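Aminoglycoside Nucleotidyltransferase (2")-Ia (Pseudomonas aeruginosa, PDB 5CFU) adenylates the 2''-hydroxyl of kanamycin, gentamicin, tobramycin and related aminoglycosides, giving bacteria resistance to these antibiotics. Local coordinates at residues P30-G35 with D54-G59; E78-G83 with L92-P97. All blocks are in the same frame, centred on the assembly; numbering follows the deposited sequence.

Overall arrangement
From the N terminus, the chain leaves helix 12-26, forms strand 32-34, turns through helix 35-43 and returns as strand 53-58; contact 1 closes that loop as an antiparallel pair at one side of the sheet. After helix 62-71 the chain enters strand 75-79, and contact 2 closes the shorter loop in which hairpin strand 84-88 brings it to strand 91-100. The two loops follow in series and neither encloses the other. Their second segments nevertheless lie side by side, since strands 53-58 and 91-100 are parallel neighbours, with probable backbone hydrogen bonds between L55 and both D94 and E96. Both contacts reach the bound adenylyl-tobramycin, contact 1 through D54 and contact 2 through Y82, D94 and E96.

Contact 1 of 2, residues P30-G35 with D54-G59; sequences PLWIGG and DLTFPG. With MN (manganese (II) ion), chain B; 51H (adenylyl-2"-tobramycin), chain D; BU1 (1,4-butanediol), chain I.
I33 and L55 form a non-hydrogen-bonded antiparallel pair whose side chains run side by side in the same direction, with I33 CD1 pressed tightly against L55 CD2 at 3.5 Å. W32 and T56, the adjoining hydrogen-bonded pair, send their side chains to the other face of the sheet. Here W32 N reaches T56 O at 3.0 Å with a nearly straight bond (171°), and T56 N returns to W32 O. A water also donates to W32 O and accepts from T56 OG1, tying that hydroxyl to the opposite strand.

The indole meets T56 O with its edge, CE3 lying 3.5 Å from that oxygen, while NE1 is directed to P116 O. At the end away from the metal, the rings of P30 and P58 pass at an angle, with P30 CG 3.7 Å from P58 CG. Next to them L31 CD2 touches F57 CB. With its CG between backbone N and carbonyl carbon (chi1 63°), the F57 ring swings away from L31.

At the other end lies the nucleotidyltransferase metal site. D54 OD2 binds manganese at 2.2 Å, and O7 of the adenylyl phosphate binds the same ion at 2.0 Å; D52 is a further protein ligand. A second water accepts from D54 N and sits 2.7 Å from G34 O, joining the two strands beside the metal. G35, at positive phi, brings its CA to 3.8 Å from D54 OD2.

Around the pair, helix 12-26 packs on L31 and I33, helix 62-71 on L31 and F57, and strand 91-100 on D54, T56 and F57.

Contact 2 of 2, residues E78-G83 with L92-P97; sequences EELDYG and LLDCEP. With 51H (adenylyl-2"-tobramycin), chain D.
Y82 OH donates to D94 OD1 at 2.9 Å on the edge of the aminoglycoside pocket of this nucleotidyltransferase fold, where the turn of the beta hairpin of strands 75-79 and 84-88 meets strand 91-100. The bond uses the syn lone pair of OD1, with phenol ring and carboxylate nearly coplanar, 24° apart. D94 OD2, 3.0 Å from Y82 OH, accepts from ligand N2, so one carboxylate holds both protein and ligand. On the same strand, E96 OE1 accepts from ligand N1 at 2.6 Å and E96 OE2 from ligand N, acidic groups that suit a probably cationic antibiotic.

Ligand C24 lies over one face of the tyrosine ring, toward the rim, and L80 CB over the centre of the opposite face. D94 CG is anti to the backbone N (chi1 -167°), which carries the carboxylate toward the phenol; D52 and D54 complete an acidic cluster. The D94 side chain, about 6 Å from a manganese, has been seen to bind the metal in this protein. Further out, L80 N bonds to G83 O, with a weak return from G83 N to L80 O, across the turn that carries Y82. G83 CA then packs 3.2 Å from C95 O.

Contact 1 of 2, residues P30-G35 with D54-G59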
loop_
_atom_site.group_PDB
_atom_site.type_symbol
_atom_site.label_atom_id
_atom_site.label_comp_id
_atom_site.label_asym_id
_atom_site.label_seq_id
_atom_site.Cartn_x
_atom_site.Cartn_y
_atom_site.Cartn_z
ATOM N N PRO A 30 11.162 6.751 -4.943
ATOM C CA PRO A 30 10.548 6.156 -3.762
ATOM C C PRO A 30 9.264 5.408 -4.124
ATOM O O PRO A 30 8.498 5.874 -4.942
ATOM C CB PRO A 30 10.257 7.367 -2.877
ATOM C CG PRO A 30 10.022 8.487 -3.842
ATOM C CD PRO A 30 10.956 8.209 -5.000
ATOM N N LEU A 31 9.058 4.236 -3.533
ATOM C CA LEU A 31 7.815 3.488 -3.691
ATOM C C LEU A 31 7.434 2.952 -2.331
ATOM O O LEU A 31 8.297 2.463 -1.600
ATOM C CB LEU A 31 7.950 2.334 -4.670
ATOM C CG LEU A 31 8.273 2.664 -6.130
ATOM C CD1 LEU A 31 8.558 1.359 -6.884
ATOM C CD2 LEU A 31 7.140 3.444 -6.785
ATOM N N TRP A 32 6.145 3.033 -2.012
ATOM C CA TRP A 32 5.620 2.534 -0.739
ATOM C C TRP A 32 4.807 1.283 -0.953
ATOM O O TRP A 32 3.847 1.272 -1.726
ATOM C CB TRP A 32 4.754 3.596 -0.043
ATOM C CG TRP A 32 5.567 4.777 0.402
ATOM C CD1 TRP A 32 6.083 4.995 1.651
ATOM C CD2 TRP A 32 5.988 5.876 -0.408
ATOM N NE1 TRP A 32 6.815 6.161 1.661
ATOM C CE2 TRP A 32 6.768 6.722 0.412
ATOM C CE3 TRP A 32 5.774 6.237 -1.742
ATOM C CZ2 TRP A 32 7.325 7.894 -0.054
ATOM C CZ3 TRP A 32 6.328 7.400 -2.198
ATOM C CH2 TRP A 32 7.103 8.213 -1.362
ATOM N N ILE A 33 5.198 0.225 -0.259
ATOM C CA ILE A 33 4.389 -0.979 -0.196
ATOM C C ILE A 33 3.137 -0.661 0.599
ATOM O O ILE A 33 3.202 0.028 1.626
ATOM C CB ILE A 33 5.151 -2.147 0.482
ATOM C CG1 ILE A 33 6.449 -2.443 -0.269
ATOM C CG2 ILE A 33 4.244 -3.373 0.595
ATOM C CD1 ILE A 33 6.260 -2.779 -1.719
ATOM N N GLY A 34 2.002 -1.181 0.132
ATOM C CA GLY A 34 0.697 -0.906 0.730
ATOM C C GLY A 34 -0.069 -2.163 1.086
ATOM O O GLY A 34 0.415 -3.275 0.864
ATOM N N GLY A 35 -1.257 -1.978 1.656
ATOM C CA GLY A 35 -2.164 -3.078 1.905
ATOM C C GLY A 35 -1.527 -4.180 2.729
ATOM O O GLY A 35 -0.787 -3.901 3.687
ATOM N N ASP A 54 0.382 -4.280 -3.524
ATOM C CA ASP A 54 -0.122 -2.917 -3.538
ATOM C C ASP A 54 1.029 -1.928 -3.403
ATOM O O ASP A 54 1.862 -2.067 -2.505
ATOM C CB ASP A 54 -1.117 -2.718 -2.405
ATOM C CG ASP A 54 -2.265 -3.672 -2.491
ATOM O OD1 ASP A 54 -3.068 -3.560 -3.446
ATOM O OD2 ASP A 54 -2.341 -4.556 -1.606
ATOM N N LEU A 55 1.058 -0.940 -4.299
ATOM C CA LEU A 55 2.139 0.072 -4.367
ATOM C C LEU A 55 1.599 1.487 -4.404
ATOM O O LEU A 55 0.551 1.731 -5.004
ATOM C CB LEU A 55 3.001 -0.130 -5.614
ATOM C CG LEU A 55 3.700 -1.476 -5.728
ATOM C CD1 LEU A 55 4.326 -1.627 -7.085
ATOM C CD2 LEU A 55 4.761 -1.602 -4.609
ATOM N N THR A 56 2.306 2.406 -3.752
ATOM C CA THR A 56 2.065 3.831 -3.923
ATOM C C THR A 56 3.292 4.444 -4.581
ATOM O O THR A 56 4.419 4.131 -4.204
ATOM C CB THR A 56 1.800 4.538 -2.592
ATOM O OG1 THR A 56 0.714 3.915 -1.920
ATOM C CG2 THR A 56 1.471 5.988 -2.815
ATOM N N PHE A 57 3.079 5.307 -5.563
ATOM C CA PHE A 57 4.197 5.882 -6.313
ATOM C C PHE A 57 4.030 7.392 -6.435
ATOM O O PHE A 57 2.911 7.887 -6.427
ATOM C CB PHE A 57 4.278 5.252 -7.694
ATOM C CG PHE A 57 3.060 5.514 -8.546
ATOM C CD1 PHE A 57 3.003 6.611 -9.385
ATOM C CD2 PHE A 57 1.972 4.678 -8.484
ATOM C CE1 PHE A 57 1.875 6.854 -10.160
ATOM C CE2 PHE A 57 0.831 4.916 -9.252
ATOM C CZ PHE A 57 0.789 6.008 -10.093
ATOM N N PRO A 58 5.150 8.133 -6.575
ATOM C CA PRO A 58 4.987 9.569 -6.870
ATOM C C PRO A 58 4.211 9.789 -8.154
ATOM O O PRO A 58 4.641 9.319 -9.216
ATOM C CB PRO A 58 6.438 10.071 -7.012
ATOM C CG PRO A 58 7.282 9.020 -6.244
ATOM C CD PRO A 58 6.562 7.729 -6.456
ATOM N N GLY A 59 3.099 10.518 -8.077
ATOM C CA GLY A 59 2.212 10.661 -9.215
ATOM C C GLY A 59 2.867 11.273 -10.444
ATOM O O GLY A 59 2.557 10.893 -11.576
HETATM MN MN MN B . -3.428 -6.503 -1.591
HETATM O O8 51H D . -7.448 -6.273 -2.111
HETATM P P 51H D . -6.528 -5.137 -1.960
HETATM O O7 51H D . -5.071 -5.466 -2.041
HETATM O O9 51H D . -6.764 -4.410 -0.588
HETATM C C14 51H D . -5.899 -3.347 -0.142
HETATM C C15 51H D . -6.652 -2.649 0.959
HETATM C C18 51H D . -7.109 -3.576 2.079
HETATM O O12 51H D . -6.172 -3.516 3.149
HETATM C C17 51H D . -8.468 -3.009 2.477
HETATM O O11 51H D . -8.344 -1.974 3.444
HETATM C C16 51H D . -8.977 -2.414 1.166
HETATM N N4 51H D . -9.793 -3.312 0.365
HETATM C C21 51H D . -10.827 -2.949 -0.462
HETATM N N6 51H D . -11.344 -1.727 -0.618
HETATM C C22 51H D . -12.339 -1.744 -1.507
HETATM N N7 51H D . -12.821 -2.773 -2.208
HETATM C C23 51H D . -12.279 -3.996 -2.027
HETATM N N8 51H D . -12.754 -5.021 -2.745
HETATM C C20 51H D . -11.226 -4.110 -1.103
HETATM N N5 51H D . -10.471 -5.191 -0.677
HETATM C C19 51H D . -9.642 -4.664 0.190
HETATM O O10 51H D . -7.846 -2.061 0.398
HETATM O O6 51H D . -6.815 -4.013 -3.045
HETATM C C13 51H D . -8.163 -3.798 -3.508
HETATM C C12 51H D . -8.231 -4.130 -4.990
HETATM N N3 51H D . -7.760 -5.506 -5.237
HETATM C C11 51H D . -9.651 -3.906 -5.499
HETATM O O5 51H D . -9.727 -4.174 -6.897
HETATM C C9 51H D . -10.023 -2.451 -5.214
HETATM C C10 51H D . -11.429 -2.093 -5.632
HETATM O O4 51H D . -11.585 -0.688 -5.646
HETATM O O3 51H D . -9.943 -2.173 -3.805
HETATM C C8 51H D . -8.656 -2.393 -3.234
HETATM O O2 51H D . -7.726 -1.494 -3.771
HETATM C C7 51H D . -7.392 -0.347 -2.968
HETATM C C6 51H D . -6.004 0.109 -3.413
HETATM N N2 51H D . -5.036 -0.997 -3.325
HETATM C C5 51H D . -5.589 1.299 -2.557
HETATM C C4 51H D . -6.597 2.461 -2.648
HETATM N N1 51H D . -6.228 3.517 -1.694
HETATM C C24 51H D . -8.409 0.763 -3.159
HETATM O O13 51H D . -9.717 0.354 -2.750
HETATM C C3 51H D . -8.003 1.965 -2.318
HETATM O O1 51H D . -8.916 3.040 -2.597
HETATM C C2 51H D . -9.438 3.757 -1.507
HETATM O O 51H D . -8.822 5.030 -1.403
HETATM C C25 51H D . -10.952 3.891 -1.690
HETATM N N9 51H D . -11.607 2.586 -1.849
HETATM C C26 51H D . -11.209 4.789 -2.904
HETATM C C27 51H D . -10.514 6.131 -2.783
HETATM O O14 51H D . -10.665 6.895 -3.987
HETATM C C1 51H D . -9.029 5.941 -2.503
HETATM C C 51H D . -8.365 7.251 -2.139
HETATM N N 51H D . -6.975 7.195 -1.654
HETATM C C1 BU1 I . 11.251 12.130 -0.111
HETATM C C2 BU1 I . 10.220 11.024 0.045
HETATM C C3 BU1 I . 9.244 11.354 1.160
HETATM C C4 BU1 I . 7.854 11.244 0.590
HETATM O O5 BU1 I . 11.649 12.649 1.160
HETATM O O6 BU1 I . 6.916 11.187 1.618
HETATM O O HOH W 1 1.080 1.339 -1.235
HETATM O O HOH W 2 0.526 -5.356 -0.780
HETATM O O HOH W 3 -1.505 -7.428 -0.989
#

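Contact 2 of 2, residues E78-G83 with L92-P97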
loop_
_atom_site.group_PDB
_atom_site.type_symbol
_atom_site.label_atom_id
_atom_site.label_comp_id
_atom_site.label_asym_id
_atom_site.label_seq_id
_atom_site.Cartn_x
_atom_site.Cartn_y
_atom_site.Cartn_z
ATOM N N GLU A 78 -4.867 -2.167 -16.673
ATOM C CA GLU A 78 -6.144 -1.466 -16.449
ATOM C C GLU A 78 -5.902 -0.099 -15.859
ATOM O O GLU A 78 -5.019 0.064 -15.028
ATOM C CB GLU A 78 -7.039 -2.230 -15.477
ATOM C CG GLU A 78 -7.738 -3.429 -16.019
ATOM C CD GLU A 78 -8.659 -4.034 -14.991
ATOM O OE1 GLU A 78 -9.350 -3.266 -14.286
ATOM O OE2 GLU A 78 -8.679 -5.274 -14.872
ATOM N N GLU A 79 -6.703 0.877 -16.256
ATOM C CA GLU A 79 -6.733 2.163 -15.578
ATOM C C GLU A 79 -7.866 2.102 -14.556
ATOM O O GLU A 79 -8.981 1.692 -14.877
ATOM C CB GLU A 79 -6.937 3.297 -16.588
ATOM C CG GLU A 79 -6.580 4.691 -16.075
ATOM C CD GLU A 79 -5.090 4.835 -15.706
ATOM O OE1 GLU A 79 -4.761 5.739 -14.914
ATOM O OE2 GLU A 79 -4.256 4.063 -16.214
ATOM N N LEU A 80 -7.573 2.496 -13.329
ATOM C CA LEU A 80 -8.514 2.420 -12.222
ATOM C C LEU A 80 -8.940 3.821 -11.799
ATOM O O LEU A 80 -8.288 4.812 -12.160
ATOM C CB LEU A 80 -7.869 1.690 -11.035
ATOM C CG LEU A 80 -7.173 0.354 -11.341
ATOM C CD1 LEU A 80 -6.210 -0.027 -10.234
ATOM C CD2 LEU A 80 -8.210 -0.739 -11.538
ATOM N N ASP A 81 -10.026 3.906 -11.034
ATOM C CA ASP A 81 -10.485 5.183 -10.495
ATOM C C ASP A 81 -9.392 5.878 -9.678
ATOM O O ASP A 81 -9.313 7.106 -9.644
ATOM C CB ASP A 81 -11.726 4.984 -9.617
ATOM C CG ASP A 81 -12.923 4.455 -10.397
ATOM O OD1 ASP A 81 -12.897 4.457 -11.648
ATOM O OD2 ASP A 81 -13.907 4.045 -9.746
ATOM N N TYR A 82 -8.567 5.091 -8.997
ATOM C CA TYR A 82 -7.578 5.629 -8.055
ATOM C C TYR A 82 -6.126 5.411 -8.499
ATOM O O TYR A 82 -5.194 5.778 -7.784
ATOM C CB TYR A 82 -7.774 4.987 -6.673
ATOM C CG TYR A 82 -7.655 3.476 -6.728
ATOM C CD1 TYR A 82 -6.418 2.855 -6.748
ATOM C CD2 TYR A 82 -8.792 2.671 -6.813
ATOM C CE1 TYR A 82 -6.316 1.479 -6.830
ATOM C CE2 TYR A 82 -8.691 1.299 -6.900
ATOM C CZ TYR A 82 -7.456 0.718 -6.909
ATOM O OH TYR A 82 -7.360 -0.642 -6.990
ATOM N N GLY A 83 -5.922 4.816 -9.668
ATOM C CA GLY A 83 -4.575 4.541 -10.136
ATOM C C GLY A 83 -4.560 3.588 -11.312
ATOM O O GLY A 83 -5.308 3.770 -12.275
ATOM N N LEU A 92 -0.185 -9.515 -9.836
ATOM C CA LEU A 92 -0.836 -8.236 -10.043
ATOM C C LEU A 92 -0.247 -7.173 -9.144
ATOM O O LEU A 92 -0.018 -7.389 -7.948
ATOM C CB LEU A 92 -2.341 -8.345 -9.789
ATOM C CG LEU A 92 -3.155 -9.136 -10.827
ATOM C CD1 LEU A 92 -4.630 -9.177 -10.446
ATOM C CD2 LEU A 92 -2.989 -8.556 -12.226
ATOM N N LEU A 93 -0.022 -6.015 -9.747
ATOM C CA LEU A 93 0.489 -4.826 -9.068
ATOM C C LEU A 93 -0.602 -3.776 -9.045
ATOM O O LEU A 93 -0.978 -3.259 -10.091
ATOM C CB LEU A 93 1.688 -4.249 -9.793
ATOM C CG LEU A 93 3.096 -4.587 -9.366
ATOM C CD1 LEU A 93 3.267 -6.065 -9.194
ATOM C CD2 LEU A 93 4.053 -4.029 -10.407
ATOM N N ASP A 94 -1.089 -3.444 -7.865
ATOM C CA ASP A 94 -2.178 -2.486 -7.728
ATOM C C ASP A 94 -1.567 -1.143 -7.301
ATOM O O ASP A 94 -1.064 -1.033 -6.186
ATOM C CB ASP A 94 -3.182 -3.006 -6.710
ATOM C CG ASP A 94 -4.494 -2.245 -6.734
ATOM O OD1 ASP A 94 -5.483 -2.787 -7.249
ATOM O OD2 ASP A 94 -4.538 -1.109 -6.247
ATOM N N CYS A 95 -1.580 -0.144 -8.187
ATOM C CA CYS A 95 -0.731 1.046 -8.031
ATOM C C CYS A 95 -1.534 2.323 -7.893
ATOM O O CYS A 95 -2.379 2.623 -8.739
ATOM C CB CYS A 95 0.225 1.170 -9.220
ATOM S SG CYS A 95 1.235 -0.282 -9.476
ATOM N N GLU A 96 -1.236 3.082 -6.843
ATOM C CA GLU A 96 -1.925 4.338 -6.551
ATOM C C GLU A 96 -0.928 5.481 -6.442
ATOM O O GLU A 96 0.068 5.346 -5.751
ATOM C CB GLU A 96 -2.713 4.227 -5.246
ATOM C CG GLU A 96 -3.434 5.514 -4.850
ATOM C CD GLU A 96 -4.430 5.314 -3.722
ATOM O OE1 GLU A 96 -4.139 4.528 -2.793
ATOM O OE2 GLU A 96 -5.500 5.964 -3.760
ATOM N N PRO A 97 -1.203 6.622 -7.105
ATOM C CA PRO A 97 -0.282 7.761 -6.975
ATOM C C PRO A 97 -0.375 8.485 -5.635
ATOM O O PRO A 97 -1.403 8.459 -4.952
ATOM C CB PRO A 97 -0.738 8.698 -8.097
ATOM C CG PRO A 97 -2.220 8.395 -8.254
ATOM C CD PRO A 97 -2.323 6.923 -8.019
HETATM O O8 51H D . -7.448 -6.273 -2.111
HETATM P P 51H D . -6.528 -5.137 -1.960
HETATM O O7 51H D . -5.071 -5.466 -2.041
HETATM O O9 51H D . -6.764 -4.410 -0.588
HETATM C C14 51H D . -5.899 -3.347 -0.142
HETATM C C15 51H D . -6.652 -2.649 0.959
HETATM C C18 51H D . -7.109 -3.576 2.079
HETATM O O12 51H D . -6.172 -3.516 3.149
HETATM C C17 51H D . -8.468 -3.009 2.477
HETATM O O11 51H D . -8.344 -1.974 3.444
HETATM C C16 51H D . -8.977 -2.414 1.166
HETATM N N4 51H D . -9.793 -3.312 0.365
HETATM C C21 51H D . -10.827 -2.949 -0.462
HETATM N N6 51H D . -11.344 -1.727 -0.618
HETATM C C22 51H D . -12.339 -1.744 -1.507
HETATM N N7 51H D . -12.821 -2.773 -2.208
HETATM C C23 51H D . -12.279 -3.996 -2.027
HETATM N N8 51H D . -12.754 -5.021 -2.745
HETATM C C20 51H D . -11.226 -4.110 -1.103
HETATM N N5 51H D . -10.471 -5.191 -0.677
HETATM C C19 51H D . -9.642 -4.664 0.190
HETATM O O10 51H D . -7.846 -2.061 0.398
HETATM O O6 51H D . -6.815 -4.013 -3.045
HETATM C C13 51H D . -8.163 -3.798 -3.508
HETATM C C12 51H D . -8.231 -4.130 -4.990
HETATM N N3 51H D . -7.760 -5.506 -5.237
HETATM C C11 51H D . -9.651 -3.906 -5.499
HETATM O O5 51H D . -9.727 -4.174 -6.897
HETATM C C9 51H D . -10.023 -2.451 -5.214
HETATM C C10 51H D . -11.429 -2.093 -5.632
HETATM O O4 51H D . -11.585 -0.688 -5.646
HETATM O O3 51H D . -9.943 -2.173 -3.805
HETATM C C8 51H D . -8.656 -2.393 -3.234
HETATM O O2 51H D . -7.726 -1.494 -3.771
HETATM C C7 51H D . -7.392 -0.347 -2.968
HETATM C C6 51H D . -6.004 0.109 -3.413
HETATM N N2 51H D . -5.036 -0.997 -3.325
HETATM C C5 51H D . -5.589 1.299 -2.557
HETATM C C4 51H D . -6.597 2.461 -2.648
HETATM N N1 51H D . -6.228 3.517 -1.694
HETATM C C24 51H D . -8.409 0.763 -3.159
HETATM O O13 51H D . -9.717 0.354 -2.750
HETATM C C3 51H D . -8.003 1.965 -2.318
HETATM O O1 51H D . -8.916 3.040 -2.597
HETATM C C2 51H D . -9.438 3.757 -1.507
HETATM O O 51H D . -8.822 5.030 -1.403
HETATM C C25 51H D . -10.952 3.891 -1.690
HETATM N N9 51H D . -11.607 2.586 -1.849
HETATM C C26 51H D . -11.209 4.789 -2.904
HETATM C C27 51H D . -10.514 6.131 -2.783
HETATM O O14 51H D . -10.665 6.895 -3.987
HETATM C C1 51H D . -9.029 5.941 -2.503
HETATM C C 51H D . -8.365 7.251 -2.139
HETATM N N 51H D . -6.975 7.195 -1.654
HETATM O O HOH W 4 -5.853 8.063 -5.269
#